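Local coordinates for protein 3-chlorocatechol 1,2-dioxygenase (Rhodococcus opacus, PDB 2BOY) that probably catalyses the intradiol cleavage of catechol and chlorinated catechols at a ferric iron centre, opening the aromatic ring with dioxygen, at residues D52-H57 / G176-A181; I162-Y167 / L208-G213. All coordinates share one frame; numbering follows the deposited sequence. Where two conformers were deposited one is given.

Contact 1: residues D52-H57 / G176-A181; sequences DVFFEH and GALLAA. With BHO (benzhydroxamic acid), chain J.
Phe54 reaches across to Leu178 and Leu179 in a wholly apolar contact with no hydrogen bond between the two segments. Its ring end does the touching: CZ lies 3.6 Å from Leu179 CD2, while CE2 comes to 4.0 Å from CD2 of Leu178. Both leucines meet the ring at a slant, each through that one methyl. CG of Phe54 stands beside its own backbone N, anti to the carbonyl carbon (chi1 -70°), which directs the ring at helix 174-181. Branched aliphatic chains suit this side of that helix, whereas Ala177, Ala180 and Ala181 occupy its more accessible surface. Shortening Phe54 to an alanine is likely to open a gap in front of both leucines and take away the ring over which Val53 CG1 sits.

Val53 serves two sides. Its CG1 sits 3.6 Å above the Phe54 ring plane, over the centre, and its CG2 lies 3.3 Å from C4 of the bound benzhydroxamic acid, giving the ligand's phenyl ring an apolar wall. Asp52 borders the same ring through its carbonyl, with O 3.9 Å from C3.

The polar groups look to other partners. Asp52 OD1 is hydrogen-bonded to Tyr31 OH of the second subunit; Glu56 OE1 hydrogen-bonds to Gln75 N and to Tyr28 OH of the second subunit, and OE2 to Gly76 N. Through Val53, Phe54 and Asp52, helix 47-54 meets the pocket, helix 174-181 of the catalytic part and the second subunit, whose Ile14 also packs on Phe54; Phe55, leading into helix 56-64, touches a bound phospholipid.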
loop_
_atom_site.group_PDB
_atom_site.type_symbol
_atom_site.label_atom_id
_atom_site.label_comp_id
_atom_site.label_asym_id
_atom_site.label_seq_id
_atom_site.Cartn_x
_atom_site.Cartn_y
_atom_site.Cartn_z
ATOM N N ASP A 52 -7.101 -7.157 -4.499
ATOM C CA ASP A 52 -8.137 -7.773 -5.325
ATOM C C ASP A 52 -9.494 -7.098 -5.150
ATOM O O ASP A 52 -10.250 -7.012 -6.133
ATOM C CB ASP A 52 -8.273 -9.271 -5.063
ATOM C CG ASP A 52 -7.162 -10.071 -5.714
ATOM O OD1 ASP A 52 -6.279 -9.490 -6.403
ATOM O OD2 ASP A 52 -7.080 -11.299 -5.551
ATOM N N VAL A 53 -9.792 -6.588 -3.951
ATOM C CA VAL A 53 -11.038 -5.823 -3.752
ATOM C C VAL A 53 -11.037 -4.516 -4.579
ATOM O O VAL A 53 -11.975 -4.230 -5.347
ATOM C CB VAL A 53 -11.306 -5.529 -2.263
ATOM C CG1 VAL A 53 -12.403 -4.451 -2.071
ATOM C CG2 VAL A 53 -11.748 -6.805 -1.584
ATOM N N PHE A 54 -9.966 -3.742 -4.440
ATOM C CA PHE A 54 -9.971 -2.365 -4.928
ATOM C C PHE A 54 -9.357 -2.123 -6.294
ATOM O O PHE A 54 -9.692 -1.128 -6.959
ATOM C CB PHE A 54 -9.286 -1.463 -3.883
ATOM C CG PHE A 54 -10.116 -1.294 -2.633
ATOM C CD1 PHE A 54 -11.295 -0.578 -2.688
ATOM C CD2 PHE A 54 -9.740 -1.887 -1.437
ATOM C CE1 PHE A 54 -12.076 -0.415 -1.526
ATOM C CE2 PHE A 54 -10.522 -1.757 -0.298
ATOM C CZ PHE A 54 -11.672 -1.002 -0.354
ATOM N N PHE A 55 -8.450 -3.002 -6.698
ATOM C CA PHE A 55 -7.655 -2.758 -7.911
ATOM C C PHE A 55 -7.748 -3.816 -8.983
ATOM O O PHE A 55 -7.554 -3.483 -10.155
ATOM C CB PHE A 55 -6.190 -2.519 -7.575
ATOM C CG PHE A 55 -5.996 -1.422 -6.606
ATOM C CD1 PHE A 55 -5.604 -1.706 -5.313
ATOM C CD2 PHE A 55 -6.270 -0.095 -6.965
ATOM C CE1 PHE A 55 -5.468 -0.663 -4.365
ATOM C CE2 PHE A 55 -6.141 0.941 -6.022
ATOM C CZ PHE A 55 -5.744 0.654 -4.727
ATOM N N GLU A 56 -7.987 -5.089 -8.637
ATOM C CA GLU A 56 -7.972 -6.108 -9.706
ATOM C C GLU A 56 -8.981 -5.827 -10.842
ATOM O O GLU A 56 -8.675 -6.089 -12.012
ATOM C CB GLU A 56 -8.090 -7.557 -9.178
ATOM C CG GLU A 56 -7.730 -8.636 -10.208
ATOM C CD GLU A 56 -8.138 -10.058 -9.849
ATOM O OE1 GLU A 56 -8.031 -10.930 -10.755
ATOM O OE2 GLU A 56 -8.598 -10.323 -8.716
ATOM N N HIS A 57 -10.189 -5.333 -10.513
ATOM C CA HIS A 57 -11.148 -4.987 -11.578
ATOM C C HIS A 57 -10.533 -4.088 -12.672
ATOM O O HIS A 57 -10.809 -4.273 -13.877
ATOM C CB HIS A 57 -12.447 -4.362 -11.029
ATOM C CG HIS A 57 -12.280 -2.969 -10.506
ATOM N ND1 HIS A 57 -12.495 -1.849 -11.292
ATOM C CD2 HIS A 57 -11.899 -2.511 -9.285
ATOM C CE1 HIS A 57 -12.265 -0.762 -10.569
ATOM N NE2 HIS A 57 -11.905 -1.138 -9.349
ATOM N N GLY A 176 -11.523 -5.179 5.550
ATOM C CA GLY A 176 -12.851 -4.980 6.091
ATOM C C GLY A 176 -12.870 -3.815 7.044
ATOM O O GLY A 176 -13.885 -3.094 7.088
ATOM N N ALA A 177 -11.783 -3.598 7.787
ATOM C CA ALA A 177 -11.728 -2.423 8.701
ATOM C C ALA A 177 -11.716 -1.116 7.940
ATOM O O ALA A 177 -12.339 -0.150 8.357
ATOM C CB ALA A 177 -10.515 -2.486 9.646
ATOM N N LEU A 178 -10.965 -1.051 6.834
ATOM C CA LEU A 178 -10.999 0.155 6.011
ATOM C C LEU A 178 -12.407 0.425 5.417
ATOM O O LEU A 178 -12.884 1.570 5.403
ATOM C CB LEU A 178 -9.984 0.036 4.862
ATOM C CG LEU A 178 -10.138 1.057 3.732
ATOM C CD1 LEU A 178 -9.817 2.479 4.228
ATOM C CD2 LEU A 178 -9.201 0.657 2.616
ATOM N N LEU A 179 -13.043 -0.622 4.881
ATOM C CA LEU A 179 -14.369 -0.464 4.256
ATOM C C LEU A 179 -15.312 0.108 5.324
ATOM O O LEU A 179 -16.091 1.052 5.080
ATOM C CB LEU A 179 -14.904 -1.823 3.803
ATOM C CG LEU A 179 -14.263 -2.322 2.508
ATOM C CD1 LEU A 179 -14.394 -3.825 2.351
ATOM C CD2 LEU A 179 -14.791 -1.554 1.285
ATOM N N ALA A 180 -15.221 -0.471 6.511
ATOM C CA ALA A 180 -16.070 -0.032 7.617
ATOM C C ALA A 180 -15.804 1.445 7.979
ATOM O O ALA A 180 -16.746 2.291 8.065
ATOM C CB ALA A 180 -15.894 -0.974 8.827
ATOM N N ALA A 181 -14.521 1.797 8.081
ATOM C CA ALA A 181 -14.133 3.171 8.418
ATOM C C ALA A 181 -14.485 4.196 7.347
ATOM O O ALA A 181 -14.742 5.360 7.676
ATOM C CB ALA A 181 -12.627 3.245 8.778
HETATM C C1 BHO J . -13.494 -11.945 -4.093
HETATM C C2 BHO J . -12.981 -10.854 -4.944
HETATM C C3 BHO J . -12.328 -9.781 -4.334
HETATM C C4 BHO J . -12.201 -9.760 -2.936
HETATM C C5 BHO J . -12.697 -10.786 -2.150
HETATM C C6 BHO J . -13.357 -11.878 -2.716
HETATM C C BHO J . -14.191 -13.095 -4.751
HETATM O O1 BHO J . -14.732 -12.871 -5.783
HETATM N N BHO J . -14.302 -14.318 -4.273
HETATM O O2 BHO J . -13.358 -14.982 -3.816
#

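Contact 2: residues I162-Y167 / L208-G213; sequences IVPAPY and LYFENG
Phe210 meets Val163 and Pro164, joining the end of strand 204-210 to the irregular link between strands 156-162 and 167-168 in the curled beta core of the intradiol dioxygenase fold. Val163 CG1 takes one face of the ring, standing 4.2 Å above its plane over the centre. Pro164 comes in at a slant to the same ring: its CG and CD each lie 3.7 Å from Phe210 CE1, and CD is 3.8 Å from CZ. A flat aromatic ring suits the place because it can meet a methyl and a pyrrolidine ring together, and proline brings a rigid apolar surface to an extended link without a backbone N-H to satisfy.

The Phe210 ring is aimed there by a first torsion that keeps CG beside the backbone N (chi1 -60°). Leu103, Ala190 and Leu232, from three strands, also pack on the Phe210 side chain, and backbone hydrogen bonds of Val163 with Asp101 and of Ala165 with Asp128 fix the link. The iron centre is near: the Pro164 side chain is about 8 Å from the metal, and that of Phe210 about 6 Å from the side chain of iron ligand His191.

At the end of the strand the chain reverses in a type I beta turn from Phe210 to Gly213, closed by a hydrogen bond from Gly213 N to Phe210 O at 2.9 Å.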
loop_
_atom_site.group_PDB
_atom_site.type_symbol
_atom_site.label_atom_id
_atom_site.label_comp_id
_atom_site.label_asym_id
_atom_site.label_seq_id
_atom_site.Cartn_x
_atom_site.Cartn_y
_atom_site.Cartn_z
ATOM N N ILE A 162 -25.587 -25.559 -5.027
ATOM C CA ILE A 162 -26.538 -24.779 -4.261
ATOM C C ILE A 162 -26.289 -23.329 -4.646
ATOM O O ILE A 162 -25.184 -23.011 -5.069
ATOM C CB ILE A 162 -26.332 -25.123 -2.753
ATOM C CG1 ILE A 162 -27.299 -26.268 -2.395
ATOM C CG2 ILE A 162 -26.516 -23.935 -1.845
ATOM C CD1 ILE A 162 -26.795 -27.190 -1.288
ATOM N N VAL A 163 -27.313 -22.478 -4.608
ATOM C CA VAL A 163 -27.112 -21.039 -4.873
ATOM C C VAL A 163 -26.243 -20.436 -3.783
ATOM O O VAL A 163 -26.617 -20.501 -2.601
ATOM C CB VAL A 163 -28.462 -20.271 -5.000
ATOM C CG1 VAL A 163 -28.224 -18.811 -5.358
ATOM C CG2 VAL A 163 -29.348 -20.925 -6.068
ATOM N N PRO A 164 -25.076 -19.850 -4.142
ATOM C CA PRO A 164 -24.211 -19.257 -3.127
ATOM C C PRO A 164 -24.885 -18.013 -2.553
ATOM O O PRO A 164 -25.658 -17.366 -3.249
ATOM C CB PRO A 164 -22.923 -18.835 -3.915
ATOM C CG PRO A 164 -23.433 -18.590 -5.356
ATOM C CD PRO A 164 -24.578 -19.631 -5.524
ATOM N N ALA A 165 -24.595 -17.703 -1.298
ATOM C CA ALA A 165 -24.962 -16.418 -0.709
ATOM C C ALA A 165 -23.983 -15.328 -1.141
ATOM O O ALA A 165 -22.827 -15.615 -1.408
ATOM C CB ALA A 165 -24.943 -16.519 0.834
ATOM N N PRO A 166 -24.433 -14.080 -1.132
ATOM C CA PRO A 166 -23.513 -12.949 -1.166
ATOM C C PRO A 166 -22.562 -13.020 0.029
ATOM O O PRO A 166 -22.880 -13.650 1.029
ATOM C CB PRO A 166 -24.423 -11.731 -0.983
ATOM C CG PRO A 166 -25.794 -12.175 -1.290
ATOM C CD PRO A 166 -25.853 -13.662 -1.087
ATOM N N TYR A 167 -21.411 -12.346 -0.120
ATOM C CA TYR A 167 -20.210 -12.418 0.735
ATOM C C TYR A 167 -19.937 -10.990 1.282
ATOM O O TYR A 167 -19.987 -10.052 0.484
ATOM C CB TYR A 167 -19.016 -12.869 -0.172
ATOM C CG TYR A 167 -17.659 -13.003 0.526
ATOM C CD1 TYR A 167 -16.661 -12.017 0.399
ATOM C CD2 TYR A 167 -17.368 -14.125 1.297
ATOM C CE1 TYR A 167 -15.418 -12.149 1.067
ATOM C CE2 TYR A 167 -16.137 -14.265 1.947
ATOM C CZ TYR A 167 -15.180 -13.270 1.846
ATOM O OH TYR A 167 -13.976 -13.427 2.513
ATOM N N LEU A 208 -19.968 -15.718 -12.605
ATOM C CA LEU A 208 -21.357 -15.523 -13.054
ATOM C C LEU A 208 -22.191 -15.152 -11.832
ATOM O O LEU A 208 -21.994 -15.727 -10.789
ATOM C CB LEU A 208 -21.894 -16.810 -13.709
ATOM C CG LEU A 208 -21.104 -17.197 -14.981
ATOM C CD1 LEU A 208 -21.477 -18.583 -15.497
ATOM C CD2 LEU A 208 -21.282 -16.132 -16.082
ATOM N N TYR A 209 -23.072 -14.180 -11.989
ATOM C CA TYR A 209 -23.873 -13.589 -10.917
ATOM C C TYR A 209 -25.341 -13.909 -11.186
ATOM O O TYR A 209 -25.664 -14.460 -12.223
ATOM C CB TYR A 209 -23.692 -12.085 -10.948
ATOM C CG TYR A 209 -22.244 -11.651 -10.846
ATOM C CD1 TYR A 209 -21.499 -11.384 -11.989
ATOM C CD2 TYR A 209 -21.634 -11.502 -9.592
ATOM C CE1 TYR A 209 -20.167 -11.007 -11.896
ATOM C CE2 TYR A 209 -20.295 -11.125 -9.489
ATOM C CZ TYR A 209 -19.579 -10.877 -10.645
ATOM O OH TYR A 209 -18.264 -10.479 -10.558
ATOM N N PHE A 210 -26.228 -13.598 -10.249
ATOM C CA PHE A 210 -27.663 -13.970 -10.359
ATOM C C PHE A 210 -28.465 -12.678 -10.496
ATOM O O PHE A 210 -28.351 -11.802 -9.636
ATOM C CB PHE A 210 -28.047 -14.780 -9.140
ATOM C CG PHE A 210 -27.256 -16.038 -9.007
ATOM C CD1 PHE A 210 -26.109 -16.086 -8.227
ATOM C CD2 PHE A 210 -27.606 -17.165 -9.749
ATOM C CE1 PHE A 210 -25.363 -17.229 -8.162
ATOM C CE2 PHE A 210 -26.853 -18.318 -9.677
ATOM C CZ PHE A 210 -25.731 -18.349 -8.881
ATOM N N GLU A 211 -29.172 -12.544 -11.622
ATOM C CA GLU A 211 -29.957 -11.358 -12.024
ATOM C C GLU A 211 -30.671 -10.679 -10.859
ATOM O O GLU A 211 -30.616 -9.470 -10.665
ATOM C CB GLU A 211 -31.076 -11.831 -12.946
ATOM C CG GLU A 211 -31.069 -11.161 -14.284
ATOM C CD GLU A 211 -31.818 -11.974 -15.296
ATOM O OE1 GLU A 211 -32.767 -12.701 -14.908
ATOM O OE2 GLU A 211 -31.430 -11.890 -16.469
ATOM N N ASN A 212 -31.342 -11.507 -10.083
ATOM C CA ASN A 212 -32.257 -11.041 -9.057
ATOM C C ASN A 212 -31.550 -10.724 -7.730
ATOM O O ASN A 212 -32.191 -10.308 -6.773
ATOM C CB ASN A 212 -33.309 -12.143 -8.876
ATOM C CG ASN A 212 -33.115 -13.313 -9.894
ATOM O OD1 ASN A 212 -34.094 -13.827 -10.461
ATOM N ND2 ASN A 212 -31.844 -13.716 -10.135
ATOM N N GLY A 213 -30.229 -10.887 -7.694
ATOM C CA GLY A 213 -29.509 -10.923 -6.431
ATOM C C GLY A 213 -29.205 -9.545 -5.880
ATOM O O GLY A 213 -29.068 -8.575 -6.619
#

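The two contacts lie with centres about 20 Å apart and nearest atoms about 7 Å apart, and they do not touch. Their segments interleave along the chain, in the order 52-57, 162-167, 176-181, 208-213. Helix 174-181, used in contact 1, follows strand 167-168 at the end of the first segment of contact 2 and leads to strand 187-197, which pairs with strand 204-210. Contact 1 therefore ties the N-terminal helical part to the catalytic part, whereas contact 2 lies within the beta core. The same active site relates them: contact 1 borders the phenyl ring of the bound benzhydroxamic acid, and contact 2 packs close to the iron ligands.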